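Local coordinates for flavoprotein (Thermotoga maritima, PDB 5V8S) that probably acts as an oxidoreductase in electron transfer, joining a di-iron domain of metallo-beta-lactamase type to a flavodoxin-like domain expected to bind FMN, at residues D35-F40 with I50-Y55; N72-F77 with L106-K111. The protein carries 1 engineered substitution. All blocks are in the same frame, centred on the assembly; numbering follows the deposited sequence.

Contact 1 (D35-F40 with I50-Y55)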
loop_
_atom_site.group_PDB
_atom_site.type_symbol
_atom_site.label_atom_id
_atom_site.label_comp_id
_atom_site.label_asym_id
_atom_site.label_seq_id
_atom_site.Cartn_x
_atom_site.Cartn_y
_atom_site.Cartn_z
ATOM N N ASP A 35 22.058 2.823 -5.463
ATOM C CA ASP A 35 21.733 1.871 -4.409
ATOM C C ASP A 35 21.116 2.544 -3.187
ATOM O O ASP A 35 20.974 1.897 -2.143
ATOM C CB ASP A 35 22.951 1.031 -4.016
ATOM C CG ASP A 35 24.097 1.859 -3.486
ATOM O OD1 ASP A 35 24.029 3.098 -3.530
ATOM O OD2 ASP A 35 25.084 1.254 -3.020
ATOM N N ARG A 36 20.756 3.826 -3.288
ATOM C CA ARG A 36 20.081 4.521 -2.196
ATOM C C ARG A 36 18.569 4.464 -2.345
ATOM O O ARG A 36 17.851 4.296 -1.351
ATOM C CB ARG A 36 20.529 5.987 -2.128
ATOM C CG ARG A 36 21.990 6.204 -1.733
ATOM C CD ARG A 36 22.322 7.706 -1.625
ATOM N NE ARG A 36 23.758 7.974 -1.684
ATOM C CZ ARG A 36 24.291 9.182 -1.857
ATOM N NH1 ARG A 36 23.512 10.252 -1.989
ATOM N NH2 ARG A 36 25.606 9.323 -1.893
ATOM N N ILE A 37 18.077 4.592 -3.574
ATOM C CA ILE A 37 16.644 4.620 -3.821
ATOM C C ILE A 37 16.025 3.297 -3.391
ATOM O O ILE A 37 16.624 2.225 -3.540
ATOM C CB ILE A 37 16.402 4.929 -5.309
ATOM C CG1 ILE A 37 14.921 5.169 -5.590
ATOM C CG2 ILE A 37 16.948 3.794 -6.204
ATOM C CD1 ILE A 37 14.683 5.971 -6.853
ATOM N N ARG A 38 14.812 3.376 -2.841
ATOM C CA ARG A 38 14.032 2.208 -2.441
ATOM C C ARG A 38 12.727 2.057 -3.208
ATOM O O ARG A 38 12.273 0.921 -3.425
ATOM C CB ARG A 38 13.708 2.273 -0.926
ATOM C CG ARG A 38 14.969 2.352 -0.069
ATOM C CD ARG A 38 14.655 2.366 1.402
ATOM N NE ARG A 38 14.126 1.086 1.827
ATOM C CZ ARG A 38 13.326 0.922 2.872
ATOM N NH1 ARG A 38 12.950 1.971 3.598
ATOM N NH2 ARG A 38 12.894 -0.288 3.183
ATOM N N TYR A 39 12.118 3.166 -3.634
ATOM C CA TYR A 39 10.803 3.169 -4.272
ATOM C C TYR A 39 10.893 4.041 -5.521
ATOM O O TYR A 39 10.918 5.274 -5.419
ATOM C CB TYR A 39 9.758 3.730 -3.325
ATOM C CG TYR A 39 9.734 3.016 -1.977
ATOM C CD1 TYR A 39 9.333 1.695 -1.870
ATOM C CD2 TYR A 39 10.172 3.661 -0.829
ATOM C CE1 TYR A 39 9.330 1.046 -0.637
ATOM C CE2 TYR A 39 10.177 3.020 0.406
ATOM C CZ TYR A 39 9.749 1.724 0.492
ATOM O OH TYR A 39 9.761 1.087 1.700
ATOM N N PHE A 40 10.924 3.419 -6.696
ATOM C CA PHE A 40 10.979 4.207 -7.912
ATOM C C PHE A 40 9.665 4.943 -8.111
ATOM O O PHE A 40 8.586 4.395 -7.876
ATOM C CB PHE A 40 11.299 3.319 -9.111
ATOM C CG PHE A 40 11.831 4.085 -10.282
ATOM C CD1 PHE A 40 13.049 4.707 -10.178
ATOM C CD2 PHE A 40 11.099 4.195 -11.452
ATOM C CE1 PHE A 40 13.555 5.449 -11.232
ATOM C CE2 PHE A 40 11.591 4.944 -12.515
ATOM C CZ PHE A 40 12.836 5.552 -12.398
ATOM N N ILE A 50 18.587 0.780 -9.420
ATOM C CA ILE A 50 18.468 1.198 -10.808
ATOM C C ILE A 50 19.674 2.061 -11.126
ATOM O O ILE A 50 20.189 2.776 -10.261
ATOM C CB ILE A 50 17.141 1.952 -11.049
ATOM C CG1 ILE A 50 16.883 2.136 -12.550
ATOM C CG2 ILE A 50 17.125 3.287 -10.281
ATOM C CD1 ILE A 50 15.574 2.872 -12.879
ATOM N N SER A 51 20.145 1.975 -12.372
ATOM C CA SER A 51 21.225 2.847 -12.812
ATOM C C SER A 51 20.657 4.018 -13.604
ATOM O O SER A 51 19.559 3.950 -14.154
ATOM C CB SER A 51 22.261 2.091 -13.652
ATOM O OG SER A 51 21.819 1.860 -14.986
ATOM N N TYR A 52 21.435 5.097 -13.660
ATOM C CA TYR A 52 21.180 6.222 -14.569
ATOM C C TYR A 52 22.354 6.282 -15.532
ATOM O O TYR A 52 23.515 6.365 -15.100
ATOM C CB TYR A 52 20.983 7.570 -13.841
ATOM C CG TYR A 52 20.045 7.432 -12.675
ATOM C CD1 TYR A 52 18.739 7.010 -12.867
ATOM C CD2 TYR A 52 20.488 7.640 -11.396
ATOM C CE1 TYR A 52 17.872 6.801 -11.796
ATOM C CE2 TYR A 52 19.625 7.448 -10.296
ATOM C CZ TYR A 52 18.316 7.018 -10.515
ATOM O OH TYR A 52 17.434 6.781 -9.455
ATOM N N ASN A 53 22.054 6.238 -16.829
ATOM C CA ASN A 53 23.078 6.140 -17.864
ATOM C C ASN A 53 22.999 7.365 -18.761
ATOM O O ASN A 53 21.946 7.631 -19.342
ATOM C CB ASN A 53 22.864 4.923 -18.775
ATOM C CG ASN A 53 22.750 3.599 -18.015
ATOM O OD1 ASN A 53 23.214 3.455 -16.877
ATOM N ND2 ASN A 53 22.133 2.617 -18.666
ATOM N N ALA A 54 24.102 8.095 -18.879
ATOM C CA ALA A 54 24.232 9.186 -19.833
ATOM C C ALA A 54 25.374 8.854 -20.779
ATOM O O ALA A 54 26.179 7.971 -20.499
ATOM C CB ALA A 54 24.522 10.495 -19.097
ATOM N N TYR A 55 25.437 9.561 -21.907
ATOM C CA TYR A 55 26.403 9.227 -22.944
ATOM C C TYR A 55 27.065 10.492 -23.461
ATOM O O TYR A 55 26.438 11.554 -23.514
ATOM C CB TYR A 55 25.742 8.485 -24.116
ATOM C CG TYR A 55 25.091 7.199 -23.653
ATOM C CD1 TYR A 55 23.790 7.197 -23.164
ATOM C CD2 TYR A 55 25.784 6.001 -23.650
ATOM C CE1 TYR A 55 23.194 6.032 -22.695
ATOM C CE2 TYR A 55 25.198 4.836 -23.193
ATOM C CZ TYR A 55 23.909 4.853 -22.721
ATOM O OH TYR A 55 23.360 3.675 -22.282
#
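I50 reaches F40 and I37 with two different branches. Its CD1 methyl lies over one face of the F40 ring. This is a CH-pi contact, with I50 CD1 4.1 Å from the centroid of the F40 ring and 28° off the ring normal. The methyl is shifted toward one rim and comes nearest at F40 CE1, 3.7 Å from I50 CD1. The two side chains cross at about a right angle. In I50, CG1 is anti to the backbone N (chi1 -168°) and the chain is extended, which carries CD1 out to the ring. The other branch, I50 CG2, meets I37 CG2 at 4.1 Å.

Y52 adds its hydroxyl end. Y52 OH sits 3.9 Å from I37 CD1, and it lies at the edge of the F40 ring, near the ring plane. The Y52 oxygen is not left among apolar groups alone, because it hydrogen-bonds to D34 OD2. All four side chains are buried. D101, a residue of the di-iron pocket, touches both F40 and Y52. The loop part of 35-40 packs against D304 and E305 of the second subunit. The nearest atoms of the F40 side chain and the mu-oxo-diiron group are about 5 Å apart. Strand 50-59 and segment 35-40, which runs from a loop into the short strand 39-40, form largely apolar packing next to the di-iron site of a metallo-beta-lactamase-like domain.

Contact 2 (N72-F77 with L106-K111)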
loop_
_atom_site.group_PDB
_atom_site.type_symbol
_atom_site.label_atom_id
_atom_site.label_comp_id
_atom_site.label_asym_id
_atom_site.label_seq_id
_atom_site.Cartn_x
_atom_site.Cartn_y
_atom_site.Cartn_z
ATOM N N ASN A 72 20.132 14.435 -7.260
ATOM C CA ASN A 72 20.935 14.235 -6.058
ATOM C C ASN A 72 22.351 13.763 -6.363
ATOM O O ASN A 72 23.191 13.755 -5.457
ATOM C CB ASN A 72 20.232 13.300 -5.050
ATOM C CG ASN A 72 19.846 11.955 -5.645
ATOM O OD1 ASN A 72 19.397 11.865 -6.778
ATOM N ND2 ASN A 72 20.001 10.896 -4.861
ATOM N N TYR A 73 22.639 13.408 -7.618
ATOM C CA TYR A 73 23.963 12.977 -8.033
ATOM C C TYR A 73 24.612 13.971 -9.005
ATOM O O TYR A 73 25.526 13.605 -9.750
ATOM C CB TYR A 73 23.862 11.586 -8.659
ATOM C CG TYR A 73 23.395 10.499 -7.700
ATOM C CD1 TYR A 73 24.138 10.182 -6.578
ATOM C CD2 TYR A 73 22.224 9.787 -7.930
ATOM C CE1 TYR A 73 23.727 9.192 -5.695
ATOM C CE2 TYR A 73 21.803 8.774 -7.057
ATOM C CZ TYR A 73 22.560 8.486 -5.941
ATOM O OH TYR A 73 22.153 7.502 -5.055
ATOM N N ALA A 74 24.161 15.232 -9.005
ATOM C CA ALA A 74 24.652 16.211 -9.978
ATOM C C ALA A 74 26.137 16.507 -9.793
ATOM O O ALA A 74 26.873 16.660 -10.774
ATOM C CB ALA A 74 23.828 17.495 -9.886
ATOM N N LYS A 75 26.594 16.611 -8.546
ATOM C CA LYS A 75 28.012 16.856 -8.301
ATOM C C LYS A 75 28.845 15.694 -8.807
ATOM O O LYS A 75 29.893 15.894 -9.439
ATOM C CB LYS A 75 28.256 17.071 -6.803
ATOM C CG LYS A 75 29.739 17.133 -6.398
ATOM C CD LYS A 75 29.950 16.759 -4.932
ATOM C CE LYS A 75 31.369 16.252 -4.691
ATOM N NZ LYS A 75 32.395 17.258 -5.080
ATOM N N GLU A 76 28.390 14.471 -8.533
ATOM C CA GLU A 76 29.077 13.286 -9.023
ATOM C C GLU A 76 29.103 13.264 -10.548
ATOM O O GLU A 76 30.107 12.864 -11.153
ATOM C CB GLU A 76 28.385 12.037 -8.470
ATOM C CG GLU A 76 28.573 11.813 -6.965
ATOM C CD GLU A 76 27.526 12.502 -6.086
ATOM O OE1 GLU A 76 26.796 13.394 -6.564
ATOM O OE2 GLU A 76 27.430 12.133 -4.893
ATOM N N PHE A 77 28.011 13.698 -11.187
ATOM C CA PHE A 77 27.946 13.696 -12.645
ATOM C C PHE A 77 28.973 14.647 -13.246
ATOM O O PHE A 77 29.690 14.292 -14.191
ATOM C CB PHE A 77 26.543 14.087 -13.115
ATOM C CG PHE A 77 26.417 14.139 -14.602
ATOM C CD1 PHE A 77 26.389 12.976 -15.350
ATOM C CD2 PHE A 77 26.348 15.356 -15.261
ATOM C CE1 PHE A 77 26.301 13.031 -16.731
ATOM C CE2 PHE A 77 26.252 15.408 -16.635
ATOM C CZ PHE A 77 26.223 14.254 -17.366
ATOM N N LEU A 106 20.948 18.461 -15.306
ATOM C CA LEU A 106 21.093 19.422 -16.401
ATOM C C LEU A 106 21.397 20.834 -15.920
ATOM O O LEU A 106 22.337 21.457 -16.453
ATOM C CB LEU A 106 19.866 19.352 -17.323
ATOM C CG LEU A 106 19.889 20.245 -18.570
ATOM C CD1 LEU A 106 21.113 19.973 -19.444
ATOM C CD2 LEU A 106 18.581 20.065 -19.369
ATOM N N PRO A 107 20.683 21.403 -14.941
ATOM C CA PRO A 107 21.024 22.776 -14.532
ATOM C C PRO A 107 22.475 22.926 -14.113
ATOM O O PRO A 107 23.155 23.881 -14.529
ATOM C CB PRO A 107 20.031 23.063 -13.394
ATOM C CG PRO A 107 18.874 22.182 -13.673
ATOM C CD PRO A 107 19.466 20.918 -14.268
ATOM N N ALA A 108 22.989 21.965 -13.349
ATOM C CA ALA A 108 24.384 22.017 -12.922
ATOM C C ALA A 108 25.322 21.876 -14.111
ATOM O O ALA A 108 26.374 22.538 -14.174
ATOM C CB ALA A 108 24.640 20.894 -11.921
ATOM N N THR A 109 24.950 21.038 -15.078
ATOM C CA THR A 109 25.776 20.863 -16.266
ATOM C C THR A 109 25.865 22.165 -17.043
ATOM O O THR A 109 26.951 22.572 -17.474
ATOM C CB THR A 109 25.205 19.739 -17.137
ATOM O OG1 THR A 109 25.155 18.530 -16.374
ATOM C CG2 THR A 109 26.078 19.495 -18.376
ATOM N N LEU A 110 24.728 22.838 -17.234
ATOM C CA LEU A 110 24.737 24.074 -18.010
ATOM C C LEU A 110 25.585 25.140 -17.324
ATOM O O LEU A 110 26.316 25.888 -17.984
ATOM C CB LEU A 110 23.302 24.568 -18.231
ATOM C CG LEU A 110 22.384 23.687 -19.085
ATOM C CD1 LEU A 110 20.984 24.249 -19.162
ATOM C CD2 LEU A 110 22.953 23.520 -20.487
ATOM N N LYS A 111 25.517 25.217 -15.998
ATOM C CA LYS A 111 26.333 26.188 -15.274
ATOM C C LYS A 111 27.818 25.868 -15.403
ATOM O O LYS A 111 28.649 26.776 -15.541
ATOM C CB LYS A 111 25.930 26.220 -13.799
ATOM C CG LYS A 111 25.258 27.521 -13.364
ATOM C CD LYS A 111 24.613 27.394 -11.983
ATOM C CE LYS A 111 23.890 28.678 -11.570
ATOM N NZ LYS A 111 23.139 28.506 -10.286
#
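The backbones of 72-77 and 106-111 come nearest at A74 and A108, whose CA atoms are 6.5 Å apart. Both residues are near the start of their helices, and Y73 is the N-cap residue of helix 74-82. The short side chains let the two helices come close here. A74 CB and A108 CB meet methyl to methyl at 4.0 Å.

One turn further on, F77 takes up the contact. Its CG is anti to the backbone N (chi1 179°), and this puts the CD2-CE2 edge of the ring against T109. T109 OG1 lies at that edge, near the ring plane, 3.3 Å from F77 CE2 and 3.6 Å from F77 CD2. No hydrogen bond crosses between the segments. T109 OG1 is instead bonded to S105 O, four residues earlier, just before helix 106-113.

The contact is small and partly buried. F77 and T109 are on its buried side. F77 also packs edge-to-face with W69, and L106 and P107 meet helix 123-133. Both helices pack on the mixed sheet, helix 74-82 through F77 on L30 of strand 26-34 and helix 106-113 through L106 and L110 on I93 of strand 92-94.

Overall arrangement
Both contacts lie in the metallo-beta-lactamase-like domain, centres about 15 Å apart. Contact 1 is wholly buried beside the di-iron site, and its segment 35-40 meets the second subunit. Contact 2 is partly buried and touched by no other chain. Its centre is about 25 Å from the centre of the chain, that of contact 1 about 13 Å. They share no helix or strand, but both border strand 26-34 (Y52 on I32, F77 on L30). Contact 1 uses branched and aromatic side chains, contact 2 two alanine methyls and a phenylalanine edge against a threonine oxygen. R36 CD lies 3.4 Å from Y73 OH, A54 CB 3.9 Å from F77 CE1, and the Y52 and Y73 rings touch at CE2.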